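Local coordinates for multi-copper Oxidase CueO (Ochrobactrum, PDB 6EVG), which oxidises lignin model compounds and lignosulfonate as a laccase-like multi-copper oxidase, probably passing the electrons on to dioxygen, at residues A[395-400]-A[496-501]; A[194-199]-A[339-344]; A[244-249]-A[271-276]; A[171-176]-A[220-225]. All coordinates share one frame; numbering follows the deposited sequence.

Contact 1: residues A[395-400]-A[496-501]; sequences LTSGVE and EDVGMM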
loop_
_atom_site.group_PDB
_atom_site.type_symbol
_atom_site.label_atom_id
_atom_site.label_comp_id
_atom_site.label_asym_id
_atom_site.label_seq_id
_atom_site.Cartn_x
_atom_site.Cartn_y
_atom_site.Cartn_z
ATOM N N LEU A 395 5.815 16.535 -14.457
ATOM C CA LEU A 395 5.136 17.838 -14.614
ATOM C C LEU A 395 5.502 18.561 -15.875
ATOM O O LEU A 395 4.674 19.369 -16.334
ATOM C CB LEU A 395 5.307 18.758 -13.393
ATOM C CG LEU A 395 4.585 18.251 -12.146
ATOM C CD1 LEU A 395 4.812 19.200 -10.995
ATOM C CD2 LEU A 395 3.069 18.087 -12.394
ATOM N N THR A 396 6.718 18.379 -16.381
ATOM C CA THR A 396 7.182 19.097 -17.564
ATOM C C THR A 396 7.218 18.216 -18.822
ATOM O O THR A 396 7.595 18.695 -19.900
ATOM C CB THR A 396 8.566 19.675 -17.347
ATOM O OG1 THR A 396 9.477 18.619 -17.049
ATOM C CG2 THR A 396 8.568 20.708 -16.233
ATOM N N SER A 397 6.785 16.966 -18.725
ATOM C CA SER A 397 6.865 16.028 -19.840
ATOM C C SER A 397 5.875 16.295 -20.951
ATOM O O SER A 397 6.057 15.771 -22.059
ATOM C CB SER A 397 6.665 14.603 -19.313
ATOM O OG SER A 397 5.342 14.412 -18.853
ATOM N N GLY A 398 4.761 16.936 -20.619
ATOM C CA GLY A 398 3.615 16.980 -21.557
ATOM C C GLY A 398 2.656 15.848 -21.501
ATOM O O GLY A 398 1.576 15.942 -22.091
ATOM N N VAL A 399 3.009 14.768 -20.801
ATOM C CA VAL A 399 2.105 13.644 -20.694
ATOM C C VAL A 399 1.000 14.015 -19.728
ATOM O O VAL A 399 1.273 14.574 -18.641
ATOM C CB VAL A 399 2.892 12.407 -20.148
ATOM C CG1 VAL A 399 1.970 11.266 -19.829
ATOM C CG2 VAL A 399 4.017 12.004 -21.094
ATOM N N GLU A 400 -0.236 13.670 -20.039
ATOM C CA GLU A 400 -1.377 13.918 -19.180
ATOM C C GLU A 400 -2.292 12.718 -19.166
ATOM O O GLU A 400 -2.495 12.072 -20.207
ATOM C CB GLU A 400 -2.164 15.175 -19.585
ATOM C CG GLU A 400 -1.369 16.501 -19.641
ATOM C CD GLU A 400 -2.216 17.693 -20.104
ATOM O OE1 GLU A 400 -3.353 17.525 -20.563
ATOM O OE2 GLU A 400 -1.713 18.813 -20.103
ATOM N N GLU A 496 -0.429 8.813 -11.413
ATOM C CA GLU A 496 -0.844 9.865 -10.489
ATOM C C GLU A 496 -0.070 11.192 -10.791
ATOM O O GLU A 496 -0.660 12.260 -10.827
ATOM C CB GLU A 496 -0.500 9.355 -9.081
ATOM C CG GLU A 496 -0.837 10.247 -7.956
ATOM C CD GLU A 496 -0.175 9.729 -6.670
ATOM O OE1 GLU A 496 -0.231 8.562 -6.360
ATOM O OE2 GLU A 496 0.395 10.526 -6.122
ATOM N N ASP A 497 1.247 11.085 -11.004
ATOM C CA ASP A 497 2.085 12.269 -11.214
ATOM C C ASP A 497 1.731 13.000 -12.525
ATOM O O ASP A 497 1.908 14.213 -12.577
ATOM C CB ASP A 497 3.567 11.935 -11.215
ATOM C CG ASP A 497 4.198 11.711 -9.836
ATOM O OD1 ASP A 497 3.600 12.156 -8.819
ATOM O OD2 ASP A 497 5.330 11.192 -9.810
ATOM N N VAL A 498 1.206 12.314 -13.538
ATOM C CA VAL A 498 0.804 12.971 -14.773
ATOM C C VAL A 498 -0.682 13.278 -14.801
ATOM O O VAL A 498 -1.212 13.732 -15.859
ATOM C CB VAL A 498 1.267 12.192 -16.018
ATOM C CG1 VAL A 498 2.748 12.082 -16.097
ATOM C CG2 VAL A 498 0.551 10.820 -16.161
ATOM N N GLY A 499 -1.394 13.161 -13.683
ATOM C CA GLY A 499 -2.747 13.669 -13.588
ATOM C C GLY A 499 -3.890 12.735 -13.290
ATOM O O GLY A 499 -5.027 13.194 -13.182
ATOM N N MET A 500 -3.606 11.418 -13.132
ATOM C CA MET A 500 -4.675 10.463 -12.871
ATOM C C MET A 500 -5.057 10.461 -11.382
ATOM O O MET A 500 -4.825 9.518 -10.606
ATOM C CB MET A 500 -4.199 9.085 -13.327
ATOM C CG MET A 500 -5.275 8.084 -13.423
ATOM S SD MET A 500 -4.865 6.532 -14.310
ATOM C CE MET A 500 -5.059 6.882 -15.990
ATOM N N MET A 501 -5.631 11.614 -11.000
ATOM C CA MET A 501 -5.960 11.939 -9.629
ATOM C C MET A 501 -7.033 12.987 -9.598
ATOM O O MET A 501 -7.167 13.795 -10.520
ATOM C CB MET A 501 -4.668 12.434 -8.891
ATOM C CG MET A 501 -4.873 12.780 -7.437
ATOM S SD MET A 501 -3.385 12.588 -6.412
ATOM C CE MET A 501 -2.341 13.841 -7.116
#
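Val399 and Val498 form a small apolar contact between the loop 395-400 and the C-terminal end of helix 493-497, near the copper site. Val399 carries CG1 anti to its backbone N (chi1 172°), which lays this methyl against both methyls of Val498. The gap is 3.9 Å from Val399 CG1 to Val498 CG1. The two side chains cross obliquely. Val498 CB also sits 3.5 Å from Val399 O, so the loop backbone covers this valine too. One step on, Glu400 CA donates a CA-H...O contact of 3.3 Å to Val498 O. Val498 is further tied by a backbone hydrogen bond to Met401. At the other end the fit is looser: Leu395 CD2 lies 4.0 Å from Asp497 O. The loop holds its own shape through an ST turn, in which Val399 N donates to Ser397 OG (3.1 Å); this hydroxyl also bonds to Ala394 O. The helix ends in a Schellman motif. Gly499, with positive phi, donates from N to Glu496 O (3.1 Å), and Met500 N bonds to His495 O. The arrangement is thus a Schellman-capped end, under a covering loop, of the helix that carries the copper ligand His495.

Contact 2: residues A[194-199]-A[339-344]; sequences LMHGFR and ERMAEN
Met195 packs tightly against helix 341-348 with its terminal methyl. Its chain bends at chi3 (69°), which brings CE 3.8 Å from Asn344 CB and 3.9 Å from Met341 CG. The side chains of Met195 and Met341 cross at about a right angle, while Met195 and Asn344 run past each other in opposite directions. Asn344 offers only its aliphatic CB here; its ND2 donates to Glu400 O and, weakly, to Glu339 O. The other side is looser and wetter. His196 and Met341 are both partly exposed, and His196 CE1 meets Met341 CE at 4.1 Å, oblique to the ring. Beyond this, water takes over. One water donates to Met195 O (2.8 Å) and to Glu339 OE1 (2.7 Å). A second water donates to Glu339 OE1 and bonds to His196 ND1 (3.0 Å). OE1 therefore takes two water bonds. Glu339 OE2 bonds to His434 NE2, and Met195 O also accepts from His495 NE2, so both segments hold copper ligands from the second shell. The contact joins the end of helix 191-196 to the start of helix 341-348, beside loop 395-400 and just after strand 332-336.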
loop_
_atom_site.group_PDB
_atom_site.type_symbol
_atom_site.label_atom_id
_atom_site.label_comp_id
_atom_site.label_asym_id
_atom_site.label_seq_id
_atom_site.Cartn_x
_atom_site.Cartn_y
_atom_site.Cartn_z
ATOM N N LEU A 194 6.346 6.683 -18.088
ATOM C CA LEU A 194 5.236 7.561 -17.649
ATOM C C LEU A 194 3.909 6.988 -18.155
ATOM O O LEU A 194 2.884 7.053 -17.465
ATOM C CB LEU A 194 5.414 8.998 -18.127
ATOM C CG LEU A 194 6.577 9.727 -17.541
ATOM C CD1 LEU A 194 6.664 11.158 -18.112
ATOM C CD2 LEU A 194 6.566 9.733 -15.990
ATOM N N MET A 195 3.900 6.445 -19.396
ATOM C CA MET A 195 2.653 5.914 -19.959
ATOM C C MET A 195 2.244 4.601 -19.315
ATOM O O MET A 195 1.036 4.373 -19.070
ATOM C CB MET A 195 2.749 5.754 -21.438
ATOM C CG MET A 195 2.813 7.096 -22.171
ATOM S SD MET A 195 2.899 7.046 -23.937
ATOM C CE MET A 195 1.269 6.434 -24.257
ATOM N N HIS A 196 3.179 3.734 -18.995
ATOM C CA HIS A 196 2.861 2.333 -18.594
ATOM C C HIS A 196 3.177 2.020 -17.145
ATOM O O HIS A 196 2.811 0.943 -16.698
ATOM C CB HIS A 196 3.534 1.321 -19.543
ATOM C CG HIS A 196 3.059 1.479 -20.964
ATOM N ND1 HIS A 196 1.780 1.159 -21.369
ATOM C CD2 HIS A 196 3.645 2.049 -22.032
ATOM C CE1 HIS A 196 1.631 1.449 -22.658
ATOM N NE2 HIS A 196 2.765 1.969 -23.092
ATOM N N GLY A 197 3.849 2.943 -16.462
ATOM C CA GLY A 197 4.369 2.693 -15.113
ATOM C C GLY A 197 5.822 2.279 -15.153
ATOM O O GLY A 197 6.267 1.612 -16.087
ATOM N N PHE A 198 6.554 2.663 -14.117
ATOM C CA PHE A 198 7.976 2.401 -13.983
ATOM C C PHE A 198 8.164 1.067 -13.293
ATOM O O PHE A 198 7.782 0.916 -12.126
ATOM C CB PHE A 198 8.618 3.508 -13.167
ATOM C CG PHE A 198 10.093 3.410 -12.922
ATOM C CD1 PHE A 198 11.000 3.949 -13.830
ATOM C CD2 PHE A 198 10.599 2.778 -11.822
ATOM C CE1 PHE A 198 12.373 3.957 -13.577
ATOM C CE2 PHE A 198 11.967 2.752 -11.566
ATOM C CZ PHE A 198 12.839 3.315 -12.443
ATOM N N ARG A 199 8.836 0.128 -13.988
ATOM C CA ARG A 199 9.173 -1.202 -13.434
ATOM C C ARG A 199 10.677 -1.461 -13.620
ATOM O O ARG A 199 11.330 -0.890 -14.496
ATOM C CB ARG A 199 8.417 -2.318 -14.161
ATOM C CG ARG A 199 6.918 -2.255 -13.908
ATOM C CD ARG A 199 6.065 -3.315 -14.606
ATOM N NE ARG A 199 6.649 -4.599 -14.919
ATOM C CZ ARG A 199 6.181 -5.566 -15.743
ATOM N NH1 ARG A 199 5.086 -5.426 -16.507
ATOM N NH2 ARG A 199 6.839 -6.685 -15.830
ATOM N N GLU A 339 -5.972 6.946 -19.874
ATOM C CA GLU A 339 -4.558 7.021 -20.160
ATOM C C GLU A 339 -4.257 8.028 -21.286
ATOM O O GLU A 339 -3.098 8.331 -21.505
ATOM C CB GLU A 339 -4.019 5.658 -20.574
ATOM C CG GLU A 339 -4.144 4.630 -19.467
ATOM C CD GLU A 339 -3.879 3.160 -19.898
ATOM O OE1 GLU A 339 -2.896 2.948 -20.643
ATOM O OE2 GLU A 339 -4.672 2.217 -19.442
ATOM N N ARG A 340 -5.270 8.529 -21.997
ATOM C CA ARG A 340 -5.107 9.490 -23.088
ATOM C C ARG A 340 -4.020 9.046 -24.054
ATOM O O ARG A 340 -3.150 9.797 -24.448
ATOM C CB ARG A 340 -4.835 10.915 -22.553
ATOM C CG ARG A 340 -6.000 11.426 -21.692
ATOM C CD ARG A 340 -5.783 12.855 -21.194
ATOM N NE ARG A 340 -5.749 13.852 -22.247
ATOM C CZ ARG A 340 -4.655 14.328 -22.872
ATOM N NH1 ARG A 340 -3.399 13.902 -22.606
ATOM N NH2 ARG A 340 -4.828 15.271 -23.797
ATOM N N MET A 341 -4.072 7.761 -24.433
ATOM C CA MET A 341 -2.995 7.202 -25.196
ATOM C C MET A 341 -2.823 7.860 -26.533
ATOM O O MET A 341 -1.703 8.065 -26.929
ATOM C CB MET A 341 -3.165 5.694 -25.365
ATOM C CG MET A 341 -1.914 5.035 -25.932
ATOM S SD MET A 341 -1.923 3.237 -25.816
ATOM C CE MET A 341 -1.847 3.003 -24.045
ATOM N N ALA A 342 -3.897 8.162 -27.245
ATOM C CA ALA A 342 -3.745 8.767 -28.561
ATOM C C ALA A 342 -3.019 10.095 -28.461
ATOM O O ALA A 342 -2.142 10.399 -29.304
ATOM C CB ALA A 342 -5.103 8.899 -29.229
ATOM N N GLU A 343 -3.307 10.869 -27.402
ATOM C CA GLU A 343 -2.659 12.184 -27.285
ATOM C C GLU A 343 -1.213 12.027 -26.809
ATOM O O GLU A 343 -0.323 12.705 -27.279
ATOM C CB GLU A 343 -3.539 13.069 -26.385
ATOM C CG GLU A 343 -4.892 13.499 -27.029
ATOM C CD GLU A 343 -4.881 14.423 -28.327
ATOM O OE1 GLU A 343 -3.912 15.186 -28.595
ATOM O OE2 GLU A 343 -5.894 14.443 -29.117
ATOM N N ASN A 344 -0.958 11.148 -25.828
ATOM C CA ASN A 344 0.393 10.913 -25.339
ATOM C C ASN A 344 1.296 10.193 -26.358
ATOM O O ASN A 344 2.487 10.472 -26.393
ATOM C CB ASN A 344 0.344 10.139 -24.026
ATOM C CG ASN A 344 -0.265 10.955 -22.896
ATOM O OD1 ASN A 344 -0.040 12.179 -22.789
ATOM N ND2 ASN A 344 -1.010 10.286 -22.049
HETATM O O HOH W 1 -0.744 4.455 -21.237
HETATM O O HOH W 2 -1.210 0.856 -21.148
#

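Contact 3: residues A[244-249]-A[271-276]; sequences LVVASD and EVLVDF
With chi1 at -63°, Val246 holds CG1 anti to its carbonyl carbon and sends it to Leu273, with CG1 4.0 Å from Leu273 CG. The same torsion puts CG2 between backbone N and carbonyl carbon, where it touches Glu271 CB at 4.0 Å. Losing both methyls to an alanine here would probably open a gap beside Leu273 and leave its isobutyl group freer to turn. Ala247 CB rests along the side chain of Glu271, 3.8 Å from Glu271 OE2. That oxygen accepts from a water that also donates to Ser248 O. The other carboxylate oxygen, OE1, forms a salt bridge with Arg221. On the opposite face Val245 CG2 touches Val272 CG1 at 3.9 Å. The strands run antiparallel, and Leu244 and Leu273 form a hydrogen-bonded pair with two backbone bonds. Further along, Val246 N donates to Glu271 O (2.9 Å), and Ala247 N adds a weak bond to the same oxygen (3.4 Å). Glu271 N returns a bond to Ala247 O (2.9 Å). Val246 and Ala247 together thus face Glu271, which is a classic beta bulge in a cupredoxin-like sheet.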
loop_
_atom_site.group_PDB
_atom_site.type_symbol
_atom_site.label_atom_id
_atom_site.label_comp_id
_atom_site.label_asym_id
_atom_site.label_seq_id
_atom_site.Cartn_x
_atom_site.Cartn_y
_atom_site.Cartn_z
ATOM N N LEU A 244 -3.306 -18.598 3.548
ATOM C CA LEU A 244 -4.612 -18.388 4.137
ATOM C C LEU A 244 -4.804 -16.872 4.367
ATOM O O LEU A 244 -4.188 -16.304 5.263
ATOM C CB LEU A 244 -4.780 -19.158 5.441
ATOM C CG LEU A 244 -6.141 -18.948 6.140
ATOM C CD1 LEU A 244 -7.279 -19.527 5.305
ATOM C CD2 LEU A 244 -6.101 -19.586 7.491
ATOM N N VAL A 245 -5.630 -16.245 3.532
ATOM C CA VAL A 245 -5.783 -14.786 3.644
ATOM C C VAL A 245 -6.747 -14.476 4.771
ATOM O O VAL A 245 -7.913 -14.912 4.742
ATOM C CB VAL A 245 -6.274 -14.170 2.325
ATOM C CG1 VAL A 245 -6.290 -12.644 2.527
ATOM C CG2 VAL A 245 -5.402 -14.540 1.157
ATOM N N VAL A 246 -6.268 -13.740 5.777
ATOM C CA VAL A 246 -7.072 -13.380 6.915
ATOM C C VAL A 246 -7.470 -11.893 6.935
ATOM O O VAL A 246 -8.392 -11.562 7.702
ATOM C CB VAL A 246 -6.403 -13.747 8.253
ATOM C CG1 VAL A 246 -6.232 -15.258 8.363
ATOM C CG2 VAL A 246 -5.075 -13.029 8.507
ATOM N N ALA A 247 -6.827 -11.058 6.151
ATOM C CA ALA A 247 -7.140 -9.612 6.181
ATOM C C ALA A 247 -6.625 -8.990 4.917
ATOM O O ALA A 247 -5.675 -9.432 4.294
ATOM C CB ALA A 247 -6.462 -8.941 7.372
ATOM N N SER A 248 -7.283 -7.853 4.573
ATOM C CA SER A 248 -6.718 -6.916 3.584
ATOM C C SER A 248 -6.650 -5.513 4.219
ATOM O O SER A 248 -6.582 -5.416 5.453
ATOM C CB SER A 248 -7.457 -6.974 2.240
ATOM O OG SER A 248 -6.766 -6.236 1.226
ATOM N N ASP A 249 -6.653 -4.486 3.391
ATOM C CA ASP A 249 -6.290 -3.109 3.815
ATOM C C ASP A 249 -7.013 -2.694 5.082
ATOM O O ASP A 249 -6.427 -2.042 5.964
ATOM C CB ASP A 249 -6.721 -2.133 2.696
ATOM C CG ASP A 249 -6.378 -2.541 1.304
ATOM O OD1 ASP A 249 -5.376 -3.240 1.052
ATOM O OD2 ASP A 249 -7.197 -2.141 0.398
ATOM N N GLU A 271 -2.807 -9.774 4.770
ATOM C CA GLU A 271 -2.179 -10.598 5.830
ATOM C C GLU A 271 -2.556 -12.054 5.558
ATOM O O GLU A 271 -3.753 -12.359 5.362
ATOM C CB GLU A 271 -2.648 -10.183 7.204
ATOM C CG GLU A 271 -2.429 -8.713 7.552
ATOM C CD GLU A 271 -2.790 -8.365 8.963
ATOM O OE1 GLU A 271 -2.429 -9.106 9.880
ATOM O OE2 GLU A 271 -3.486 -7.362 9.154
ATOM N N VAL A 272 -1.536 -12.906 5.501
ATOM C CA VAL A 272 -1.745 -14.317 5.182
ATOM C C VAL A 272 -1.076 -15.175 6.223
ATOM O O VAL A 272 -0.077 -14.818 6.850
ATOM C CB VAL A 272 -1.212 -14.642 3.797
ATOM C CG1 VAL A 272 -1.885 -13.783 2.739
ATOM C CG2 VAL A 272 0.284 -14.622 3.698
ATOM N N LEU A 273 -1.653 -16.360 6.433
ATOM C CA LEU A 273 -1.023 -17.382 7.287
ATOM C C LEU A 273 -0.517 -18.498 6.398
ATOM O O LEU A 273 -1.242 -19.000 5.545
ATOM C CB LEU A 273 -2.022 -17.925 8.305
ATOM C CG LEU A 273 -2.714 -16.954 9.213
ATOM C CD1 LEU A 273 -3.570 -17.609 10.255
ATOM C CD2 LEU A 273 -1.874 -15.942 9.842
ATOM N N VAL A 274 0.709 -18.933 6.692
ATOM C CA VAL A 274 1.364 -20.015 5.980
ATOM C C VAL A 274 1.823 -21.029 7.020
ATOM O O VAL A 274 2.392 -20.673 8.025
ATOM C CB VAL A 274 2.551 -19.505 5.124
ATOM C CG1 VAL A 274 3.294 -20.673 4.468
ATOM C CG2 VAL A 274 2.086 -18.501 4.100
ATOM N N ASP A 275 1.543 -22.317 6.754
ATOM C CA ASP A 275 1.938 -23.393 7.665
ATOM C C ASP A 275 3.304 -23.904 7.290
ATOM O O ASP A 275 3.471 -24.516 6.237
ATOM C CB ASP A 275 0.892 -24.510 7.625
ATOM C CG ASP A 275 1.093 -25.541 8.731
ATOM O OD1 ASP A 275 2.063 -25.492 9.455
ATOM O OD2 ASP A 275 0.160 -26.362 8.847
ATOM N N PHE A 276 4.290 -23.703 8.178
ATOM C CA PHE A 276 5.667 -24.181 7.997
ATOM C C PHE A 276 5.953 -25.450 8.797
ATOM O O PHE A 276 7.106 -25.876 8.906
ATOM C CB PHE A 276 6.663 -23.049 8.278
ATOM C CG PHE A 276 6.648 -21.947 7.244
ATOM C CD1 PHE A 276 7.306 -22.073 6.028
ATOM C CD2 PHE A 276 6.025 -20.770 7.502
ATOM C CE1 PHE A 276 7.305 -21.007 5.117
ATOM C CE2 PHE A 276 6.060 -19.710 6.600
ATOM C CZ PHE A 276 6.648 -19.835 5.404
HETATM O O HOH W 3 -5.103 -5.560 7.851
#

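Contact 4: residues A[171-176]-A[220-225]; sequences IPLVLQ and VRLRIL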
loop_
_atom_site.group_PDB
_atom_site.type_symbol
_atom_site.label_atom_id
_atom_site.label_comp_id
_atom_site.label_asym_id
_atom_site.label_seq_id
_atom_site.Cartn_x
_atom_site.Cartn_y
_atom_site.Cartn_z
ATOM N N ILE A 171 5.574 -11.388 10.467
ATOM C CA ILE A 171 6.648 -10.827 9.707
ATOM C C ILE A 171 6.092 -9.964 8.571
ATOM O O ILE A 171 5.304 -10.431 7.774
ATOM C CB ILE A 171 7.534 -11.956 9.065
ATOM C CG1 ILE A 171 8.103 -12.867 10.180
ATOM C CG2 ILE A 171 8.636 -11.375 8.226
ATOM C CD1 ILE A 171 8.724 -14.131 9.682
ATOM N N PRO A 172 6.510 -8.683 8.505
ATOM C CA PRO A 172 6.092 -7.825 7.380
ATOM C C PRO A 172 7.005 -8.046 6.183
ATOM O O PRO A 172 8.220 -8.189 6.337
ATOM C CB PRO A 172 6.260 -6.408 7.943
ATOM C CG PRO A 172 7.426 -6.549 8.877
ATOM C CD PRO A 172 7.345 -7.948 9.463
ATOM N N LEU A 173 6.361 -8.036 4.989
ATOM C CA LEU A 173 7.077 -8.183 3.718
ATOM C C LEU A 173 6.660 -7.039 2.808
ATOM O O LEU A 173 5.516 -6.995 2.333
ATOM C CB LEU A 173 6.745 -9.501 3.009
ATOM C CG LEU A 173 7.009 -10.787 3.832
ATOM C CD1 LEU A 173 6.549 -12.007 2.977
ATOM C CD2 LEU A 173 8.454 -10.933 4.264
ATOM N N VAL A 174 7.597 -6.152 2.512
ATOM C CA VAL A 174 7.358 -5.034 1.601
ATOM C C VAL A 174 8.005 -5.408 0.262
ATOM O O VAL A 174 9.243 -5.473 0.134
ATOM C CB VAL A 174 7.957 -3.705 2.149
ATOM C CG1 VAL A 174 7.685 -2.597 1.155
ATOM C CG2 VAL A 174 7.402 -3.418 3.532
ATOM N N LEU A 175 7.137 -5.648 -0.718
ATOM C CA LEU A 175 7.559 -6.105 -2.042
ATOM C C LEU A 175 7.773 -4.886 -2.948
ATOM O O LEU A 175 6.841 -4.061 -3.081
ATOM C CB LEU A 175 6.499 -7.009 -2.659
ATOM C CG LEU A 175 5.968 -8.163 -1.812
ATOM C CD1 LEU A 175 4.941 -8.990 -2.576
ATOM C CD2 LEU A 175 7.089 -9.082 -1.287
ATOM N N GLN A 176 8.945 -4.785 -3.571
ATOM C CA GLN A 176 9.250 -3.671 -4.466
ATOM C C GLN A 176 10.107 -4.171 -5.625
ATOM O O GLN A 176 10.511 -5.341 -5.683
ATOM C CB GLN A 176 9.921 -2.507 -3.741
ATOM C CG GLN A 176 9.073 -1.897 -2.660
ATOM C CD GLN A 176 9.813 -0.890 -1.831
ATOM O OE1 GLN A 176 10.887 -1.197 -1.252
ATOM N NE2 GLN A 176 9.253 0.331 -1.745
ATOM N N VAL A 220 2.734 -19.159 10.487
ATOM C CA VAL A 220 3.382 -17.864 10.436
ATOM C C VAL A 220 2.482 -16.892 9.706
ATOM O O VAL A 220 1.930 -17.189 8.663
ATOM C CB VAL A 220 4.756 -18.011 9.760
ATOM C CG1 VAL A 220 5.413 -16.654 9.459
ATOM C CG2 VAL A 220 5.664 -18.861 10.612
ATOM N N ARG A 221 2.386 -15.676 10.262
ATOM C CA ARG A 221 1.644 -14.563 9.660
ATOM C C ARG A 221 2.600 -13.691 8.870
ATOM O O ARG A 221 3.603 -13.214 9.432
ATOM C CB ARG A 221 0.986 -13.795 10.782
ATOM C CG ARG A 221 0.157 -12.603 10.463
ATOM C CD ARG A 221 -0.354 -12.033 11.852
ATOM N NE ARG A 221 -1.356 -11.015 11.703
ATOM C CZ ARG A 221 -1.953 -10.505 12.788
ATOM N NH1 ARG A 221 -1.617 -10.977 14.008
ATOM N NH2 ARG A 221 -2.858 -9.562 12.636
ATOM N N LEU A 222 2.278 -13.482 7.594
ATOM C CA LEU A 222 3.050 -12.581 6.725
ATOM C C LEU A 222 2.132 -11.424 6.401
ATOM O O LEU A 222 1.026 -11.585 5.888
ATOM C CB LEU A 222 3.454 -13.309 5.426
ATOM C CG LEU A 222 4.239 -14.623 5.625
ATOM C CD1 LEU A 222 4.457 -15.320 4.279
ATOM C CD2 LEU A 222 5.566 -14.377 6.310
ATOM N N ARG A 223 2.612 -10.202 6.708
ATOM C CA ARG A 223 1.862 -8.978 6.461
ATOM C C ARG A 223 2.489 -8.366 5.213
ATOM O O ARG A 223 3.596 -7.815 5.260
ATOM C CB ARG A 223 1.903 -8.052 7.645
ATOM C CG ARG A 223 1.374 -8.673 8.931
ATOM C CD ARG A 223 1.029 -7.654 9.951
ATOM N NE ARG A 223 0.850 -8.171 11.281
ATOM C CZ ARG A 223 -0.002 -7.675 12.182
ATOM N NH1 ARG A 223 -0.982 -6.852 11.803
ATOM N NH2 ARG A 223 0.157 -8.006 13.422
ATOM N N ILE A 224 1.810 -8.520 4.055
ATOM C CA ILE A 224 2.398 -8.244 2.749
ATOM C C ILE A 224 1.842 -6.902 2.223
ATOM O O ILE A 224 0.650 -6.706 2.147
ATOM C CB ILE A 224 2.095 -9.352 1.744
ATOM C CG1 ILE A 224 2.524 -10.745 2.324
ATOM C CG2 ILE A 224 2.832 -9.063 0.434
ATOM C CD1 ILE A 224 2.179 -11.923 1.410
ATOM N N LEU A 225 2.784 -6.025 1.873
ATOM C CA LEU A 225 2.486 -4.734 1.233
ATOM C C LEU A 225 3.195 -4.715 -0.142
ATOM O O LEU A 225 4.380 -5.043 -0.240
ATOM C CB LEU A 225 3.051 -3.589 2.083
ATOM C CG LEU A 225 3.118 -2.217 1.380
ATOM C CD1 LEU A 225 1.766 -1.612 1.067
ATOM C CD2 LEU A 225 3.916 -1.266 2.267
#
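Strands 171-176 and 220-225 run parallel, with Ile171 against Leu222 and Val174 against Leu225. Their axes are 4.5 Å apart and diverge by 28°, as in a twisted sheet. Five backbone hydrogen bonds join them. Leu173 N donates to Arg223 O at 2.8 Å, and Leu225 N to Leu173 O. Leu175 N closes the ladder on Leu225 O (2.9 Å). CA-H...O contacts fill in between these bonds, as from Leu222 CA to Ile171 O (3.3 Å).

On one face Leu173 CD1 meets Leu222 CD1 at 4.1 Å, the two side chains crossing at a slant. Leu175 CD1 presses on Ile224 CG2 (3.7 Å), which lies anti to the backbone N of Ile224. Ile171 CD1 reaches Val220 CG1 more loosely, at 4.2 Å. The other face carries Pro172, Val174, Arg223 and Leu225. Here Val174 and Leu225 lie side by side, pointing the same way. The guanidinium groups of Arg221 and Arg223 lie over each other's faces, with Arg223 NH2 3.3 Å above the plane of Arg221. Carboxylates probably offset the two charges: Asp157 and Glu271 form salt bridges with Arg221, and Asp170 with Arg223.

Strand 148-153 touches the Val174-Leu225 face through Leu149. Strand 202-205 flanks 171-176 in the sheet, and strand 269-275 flanks 220-225.

The four contacts form two groups on opposite sides of the chain's centre. Contacts 3 and 4 share one mixed sheet, probably of the middle cupredoxin domain. Their centres are about 10 Å apart, and strands 219-226 and 269-275 are neighbours there, joined by a bond from Leu222 N to Val272 O. Contacts 1 and 2, with centres about 9 Å apart, lie by the copper ion and meet where Asn344 and Arg340 bond to Glu400 O. The centres of contacts 2 and 4 are about 30 Å apart, yet their segments alternate along the chain. Contact 2 spans contact 3, and contact 1 comes last. The chain thus passes between sheet and copper site repeatedly, so sequence-distant segments meet near the metal.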